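Local coordinates for protein periplasmic beta-glucosidase (Pseudomonas aeruginosa, PDB 6R5T) that probably hydrolyses terminal, non-reducing beta-D-glucosyl residues in the periplasm, releasing beta-D-glucose, as a member of glycoside hydrolase family 3, at residues M14-K19 and A308-A313; Q412-A417 and D551-E556. The protein carries 1 engineered substitution. All coordinates share one frame; numbering follows the deposited sequence. Where two conformers were deposited one is given.

Contact 1. Residues M14-K19 and A308-A313; sequences MSNAEK and ADIDRA
Lys19, in the first turn of helix 16-22, reaches across to Ile310 and Asp311 on helix 307-323, and its chain changes partner along its length. Its CB, already directed at the other helix, rests 3.9 Å from Ile310 CG2, the branch that stands anti to the backbone N of Ile310. With CG anti to the carbonyl carbon (chi1 -72°) and every later torsion near 180°, the rest of the lysine is fully extended and runs up to the aspartate. Lys19 CD lies 3.4 Å from Asp311 OD1, CE is about as near, and NZ ends the chain in a salt bridge, 2.8 Å from Asp311 OD1. The ammonium meets that oxygen on its syn side but 34° out of the carboxylate plane. The same OD1 is hydrogen-bonded to Gln307 NE2, which also reaches Asn16 OD1, so one glutamine joins both helices.

Behind this contact the helix of Lys19 is started by a capping box: Glu18 N bonds to Ser15 OG at 3.1 Å, and Ser15 N returns a bond to Glu18 OE2 at 2.9 Å. Lysine suits its place because CB can pack on Ile310 while the long chain carries the ammonium on to the partly exposed Asp311. Two donors on Asp311 OD1 would probably favour the ionised carboxylate, giving this helix pair of the N-terminal barrel domain a salt bridge beside a single apolar touch.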
loop_
_atom_site.group_PDB
_atom_site.type_symbol
_atom_site.label_atom_id
_atom_site.label_comp_id
_atom_site.label_asym_id
_atom_site.label_seq_id
_atom_site.Cartn_x
_atom_site.Cartn_y
_atom_site.Cartn_z
ATOM N N MET A 14 44.358 10.023 21.818
ATOM C CA MET A 14 43.763 8.692 21.586
ATOM C C MET A 14 44.391 8.013 20.380
ATOM O O MET A 14 44.540 8.618 19.327
ATOM C CB MET A 14 42.243 8.817 21.388
ATOM C CG MET A 14 41.583 9.260 22.646
ATOM S SD MET A 14 39.824 9.720 22.355
ATOM C CE MET A 14 39.133 8.068 22.186
ATOM N N SER A 15 44.697 6.732 20.551
ATOM C CA SER A 15 45.056 5.835 19.443
ATOM C C SER A 15 43.807 5.610 18.598
ATOM O O SER A 15 42.669 5.774 19.141
ATOM C CB SER A 15 45.589 4.501 19.893
ATOM O OG SER A 15 44.633 3.791 20.638
ATOM N N ASN A 16 44.002 5.114 17.402
ATOM C CA ASN A 16 42.813 4.692 16.613
ATOM C C ASN A 16 42.072 3.569 17.314
ATOM O O ASN A 16 40.813 3.556 17.270
ATOM C CB ASN A 16 43.164 4.337 15.179
ATOM C CG ASN A 16 43.128 5.555 14.279
ATOM O OD1 ASN A 16 42.833 6.676 14.700
ATOM N ND2 ASN A 16 43.445 5.328 13.023
ATOM N N ALA A 17 42.757 2.658 18.004
ATOM C CA ALA A 17 42.066 1.601 18.757
ATOM C C ALA A 17 41.100 2.230 19.763
ATOM O O ALA A 17 39.933 1.729 19.960
ATOM C CB ALA A 17 43.100 0.714 19.400
ATOM N N GLU A 18 41.577 3.253 20.479
ATOM C CA GLU A 18 40.769 3.935 21.509
ATOM C C GLU A 18 39.600 4.685 20.845
ATOM O O GLU A 18 38.478 4.657 21.395
ATOM C CB GLU A 18 41.654 4.871 22.341
ATOM C CG GLU A 18 42.523 4.085 23.321
ATOM C CD GLU A 18 43.715 4.841 23.914
ATOM O OE1 GLU A 18 44.098 4.433 25.022
ATOM O OE2 GLU A 18 44.198 5.848 23.320
ATOM N N LYS A 19 39.849 5.374 19.751
ATOM C CA LYS A 19 38.764 6.084 19.020
ATOM C C LYS A 19 37.718 5.072 18.538
ATOM O O LYS A 19 36.469 5.317 18.709
ATOM C CB LYS A 19 39.344 6.829 17.836
ATOM C CG LYS A 19 40.150 8.051 18.220
ATOM C CD LYS A 19 40.739 8.765 17.020
ATOM C CE LYS A 19 41.553 9.961 17.434
ATOM N NZ LYS A 19 42.192 10.601 16.268
ATOM N N ALA A 308 39.425 10.992 8.905
ATOM C CA ALA A 308 38.319 11.927 9.215
ATOM C C ALA A 308 36.994 11.163 9.480
ATOM O O ALA A 308 36.198 11.656 10.300
ATOM C CB ALA A 308 38.150 12.915 8.099
ATOM N N ASP A 309 36.770 10.005 8.881
ATOM C CA ASP A 309 35.534 9.188 9.119
ATOM C C ASP A 309 35.548 8.684 10.576
ATOM O O ASP A 309 34.546 8.832 11.334
ATOM C CB ASP A 309 35.453 8.016 8.142
ATOM C CG ASP A 309 35.271 8.426 6.693
ATOM O OD1 ASP A 309 34.447 9.343 6.481
ATOM O OD2 ASP A 309 35.954 7.825 5.790
ATOM N N ILE A 310 36.685 8.147 11.042
ATOM C CA ILE A 310 36.834 7.682 12.451
ATOM C C ILE A 310 36.735 8.896 13.374
ATOM O O ILE A 310 36.074 8.828 14.417
ATOM C CB ILE A 310 38.185 6.969 12.635
ATOM C CG1 ILE A 310 38.330 5.776 11.691
ATOM C CG2 ILE A 310 38.417 6.601 14.086
ATOM C CD1 ILE A 310 37.491 4.612 12.090
ATOM N N ASP A 311 37.426 9.973 13.016
ATOM C CA ASP A 311 37.472 11.148 13.908
ATOM C C ASP A 311 36.072 11.743 14.089
ATOM O O ASP A 311 35.773 12.206 15.209
ATOM C CB ASP A 311 38.459 12.194 13.409
ATOM C CG ASP A 311 39.918 11.783 13.590
ATOM O OD1 ASP A 311 40.172 10.795 14.303
ATOM O OD2 ASP A 311 40.787 12.485 12.991
ATOM N N ARG A 312 35.271 11.786 13.023
ATOM C CA ARG A 312 33.917 12.402 13.068
ATOM C C ARG A 312 33.092 11.595 14.058
ATOM O O ARG A 312 32.460 12.192 14.939
ATOM C CB ARG A 312 33.276 12.332 11.683
ATOM C CG ARG A 312 31.858 12.883 11.629
ATOM C CD ARG A 312 31.116 12.247 10.454
ATOM N NE ARG A 312 30.574 10.942 10.902
ATOM C CZ ARG A 312 30.699 9.792 10.244
ATOM N NH1 ARG A 312 31.364 9.756 9.084
ATOM N NH2 ARG A 312 30.149 8.694 10.748
ATOM N N ALA A 313 33.148 10.277 13.914
ATOM C CA ALA A 313 32.325 9.317 14.667
ATOM C C ALA A 313 32.698 9.408 16.139
ATOM O O ALA A 313 31.844 9.546 17.027
ATOM C CB ALA A 313 32.479 7.949 14.093
#

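Contact 2. Residues Q412-A417 and D551-E556; sequences QGLANA and DVLFGE
Leu414 and Ala417, one helical turn apart on helix 410-418, meet the ring of Phe554 just beyond the end of helix 545-553. The chief bump is Leu414 CD2. It sits 3.6 Å from Phe554 CE2 and 4.0 Å from Leu553 CD1, and thus fits the notch between two consecutive apolar side chains. Leu414 crosses Leu553 at a slant but Phe554 at about a right angle. The Leu414 CA–CB bond does not aim straight at its partners; CG lies beside the backbone N, opposite the carbonyl carbon (chi1 -67°), which brings the CD2 methyl forward to them.

Ala417 provides the matching low spot. Its CB points at the ring and stands 3.7 Å from both Phe554 CD2 and CE2. The two methyls, Ala417 CB and Leu414 CD2, come obliquely from opposite sides of the ring plane and both meet CE2, so that part of the ring slots between them. Alanine fits because a single carbon lets the flat phenylalanine come close to the helix, whereas the longer Leu414 brings CD2 to both Phe554 and Leu553.

A Schellman motif ends helix 545-553: Gly555, with phi at 80°, takes the positive backbone angle that glycine adopts easily, Gly555 N bonds to Val552 O at 3.1 Å, and Glu556 N makes a weak bond back to Asp551 O. The turn follows directly on Phe554, whose ring projects to the opposite helix. Two helices, with the turn that carries Phe554, lie over the sheet: Leu414 meets Val383 and Leu424 of strands 380-384 and 423-427, Phe554 meets Ile381 of 380-384, and Leu553 meets Leu536 of 534-537. Such layering is typical of an alpha/beta sandwich, here the C-terminal domain of a family 3 glycosidase.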
loop_
_atom_site.group_PDB
_atom_site.type_symbol
_atom_site.label_atom_id
_atom_site.label_comp_id
_atom_site.label_asym_id
_atom_site.label_seq_id
_atom_site.Cartn_x
_atom_site.Cartn_y
_atom_site.Cartn_z
ATOM N N GLN A 412 -9.243 -5.382 38.464
ATOM C CA GLN A 412 -8.830 -4.833 39.756
ATOM C C GLN A 412 -9.249 -3.386 39.871
ATOM O O GLN A 412 -9.615 -2.951 40.964
ATOM C CB GLN A 412 -7.316 -5.021 39.955
ATOM C CG GLN A 412 -6.854 -4.629 41.334
ATOM C CD GLN A 412 -7.415 -5.585 42.362
ATOM O OE1 GLN A 412 -7.276 -6.791 42.222
ATOM N NE2 GLN A 412 -8.185 -5.053 43.301
ATOM N N GLY A 413 -9.210 -2.622 38.772
ATOM C CA GLY A 413 -9.663 -1.225 38.798
ATOM C C GLY A 413 -11.145 -1.153 39.151
ATOM O O GLY A 413 -11.539 -0.275 39.959
ATOM N N LEU A 414 -11.938 -2.054 38.593
ATOM C CA LEU A 414 -13.381 -2.061 38.895
ATOM C C LEU A 414 -13.561 -2.467 40.368
ATOM O O LEU A 414 -14.305 -1.794 41.056
ATOM C CB LEU A 414 -14.076 -3.023 37.957
ATOM C CG LEU A 414 -14.068 -2.576 36.506
ATOM C CD1 LEU A 414 -14.635 -3.673 35.673
ATOM C CD2 LEU A 414 -14.822 -1.282 36.300
ATOM N N ALA A 415 -12.796 -3.457 40.845
ATOM C CA ALA A 415 -12.908 -3.931 42.258
ATOM C C ALA A 415 -12.569 -2.775 43.189
ATOM O O ALA A 415 -13.261 -2.565 44.219
ATOM C CB ALA A 415 -12.007 -5.130 42.479
ATOM N N ASN A 416 -11.512 -2.027 42.878
ATOM C CA ASN A 416 -11.054 -0.864 43.668
ATOM C C ASN A 416 -12.157 0.197 43.744
ATOM O O ASN A 416 -12.354 0.821 44.794
ATOM C CB ASN A 416 -9.789 -0.248 43.068
ATOM C CG ASN A 416 -8.551 -1.113 43.175
ATOM O OD1 ASN A 416 -8.485 -2.081 43.951
ATOM N ND2 ASN A 416 -7.528 -0.733 42.421
ATOM N N ALA A 417 -12.847 0.413 42.633
ATOM C CA ALA A 417 -13.833 1.514 42.514
ATOM C C ALA A 417 -15.082 1.174 43.342
ATOM O O ALA A 417 -15.600 2.106 43.970
ATOM C CB ALA A 417 -14.202 1.695 41.073
ATOM N N ASP A 551 -12.112 4.863 36.436
ATOM C CA ASP A 551 -12.421 6.284 36.627
ATOM C C ASP A 551 -13.353 6.752 35.514
ATOM O O ASP A 551 -14.297 7.484 35.807
ATOM C CB ASP A 551 -11.145 7.115 36.653
ATOM C CG ASP A 551 -10.299 6.944 37.908
ATOM O OD1 ASP A 551 -10.844 6.416 38.943
ATOM O OD2 ASP A 551 -9.098 7.280 37.816
ATOM N N VAL A 552 -13.113 6.347 34.264
ATOM C CA VAL A 552 -13.972 6.773 33.148
ATOM C C VAL A 552 -15.278 6.020 33.206
ATOM O O VAL A 552 -16.318 6.672 33.060
ATOM C CB VAL A 552 -13.256 6.577 31.805
ATOM C CG1 VAL A 552 -14.253 6.510 30.655
ATOM C CG2 VAL A 552 -12.252 7.696 31.683
ATOM N N LEU A 553 -15.260 4.715 33.409
ATOM C CA LEU A 553 -16.493 3.909 33.362
ATOM C C LEU A 553 -17.496 4.350 34.434
ATOM O O LEU A 553 -18.704 4.342 34.141
ATOM C CB LEU A 553 -16.168 2.421 33.520
ATOM C CG LEU A 553 -15.461 1.798 32.313
ATOM C CD1 LEU A 553 -15.006 0.405 32.671
ATOM C CD2 LEU A 553 -16.336 1.810 31.053
ATOM N N PHE A 554 -17.026 4.840 35.568
ATOM C CA PHE A 554 -17.941 5.250 36.660
ATOM C C PHE A 554 -18.130 6.765 36.702
ATOM O O PHE A 554 -18.890 7.265 37.571
ATOM C CB PHE A 554 -17.441 4.653 37.976
ATOM C CG PHE A 554 -17.608 3.171 38.073
ATOM C CD1 PHE A 554 -18.853 2.589 37.991
ATOM C CD2 PHE A 554 -16.518 2.354 38.260
ATOM C CE1 PHE A 554 -19.024 1.220 38.077
ATOM C CE2 PHE A 554 -16.691 0.988 38.363
ATOM C CZ PHE A 554 -17.934 0.416 38.236
ATOM N N GLY A 555 -17.570 7.484 35.743
ATOM C CA GLY A 555 -17.837 8.925 35.530
ATOM C C GLY A 555 -17.081 9.830 36.464
ATOM O O GLY A 555 -17.373 11.031 36.480
ATOM N N GLU A 556 -16.023 9.334 37.075
ATOM C CA GLU A 556 -15.088 10.188 37.832
ATOM C C GLU A 556 -14.328 11.044 36.828
ATOM O O GLU A 556 -13.925 12.126 37.172
ATOM C CB GLU A 556 -14.107 9.391 38.685
ATOM C CG GLU A 556 -14.716 8.241 39.465
ATOM C CD GLU A 556 -15.476 8.621 40.726
ATOM O OE1 GLU A 556 -15.955 7.689 41.418
ATOM O OE2 GLU A 556 -15.586 9.838 41.016
#

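Contact 1 and contact 2 belong to different domains and lie on opposite sides of the chain's centre, with their own centres 57 Å apart and nearest atoms about 46 Å apart. They follow in series along the chain: 14-19 and 308-313 join an early helix and a late helix of the TIM-barrel domain before 412-417 and 551-556 join helices of the alpha/beta domain. The sugar pocket draws residues from both domains, including Asp79 and Lys176 from the first and Trp398 and Glu486 from the second. Neither contact belongs to that pocket: each lies away from it, within one of the two domains that supply its residues.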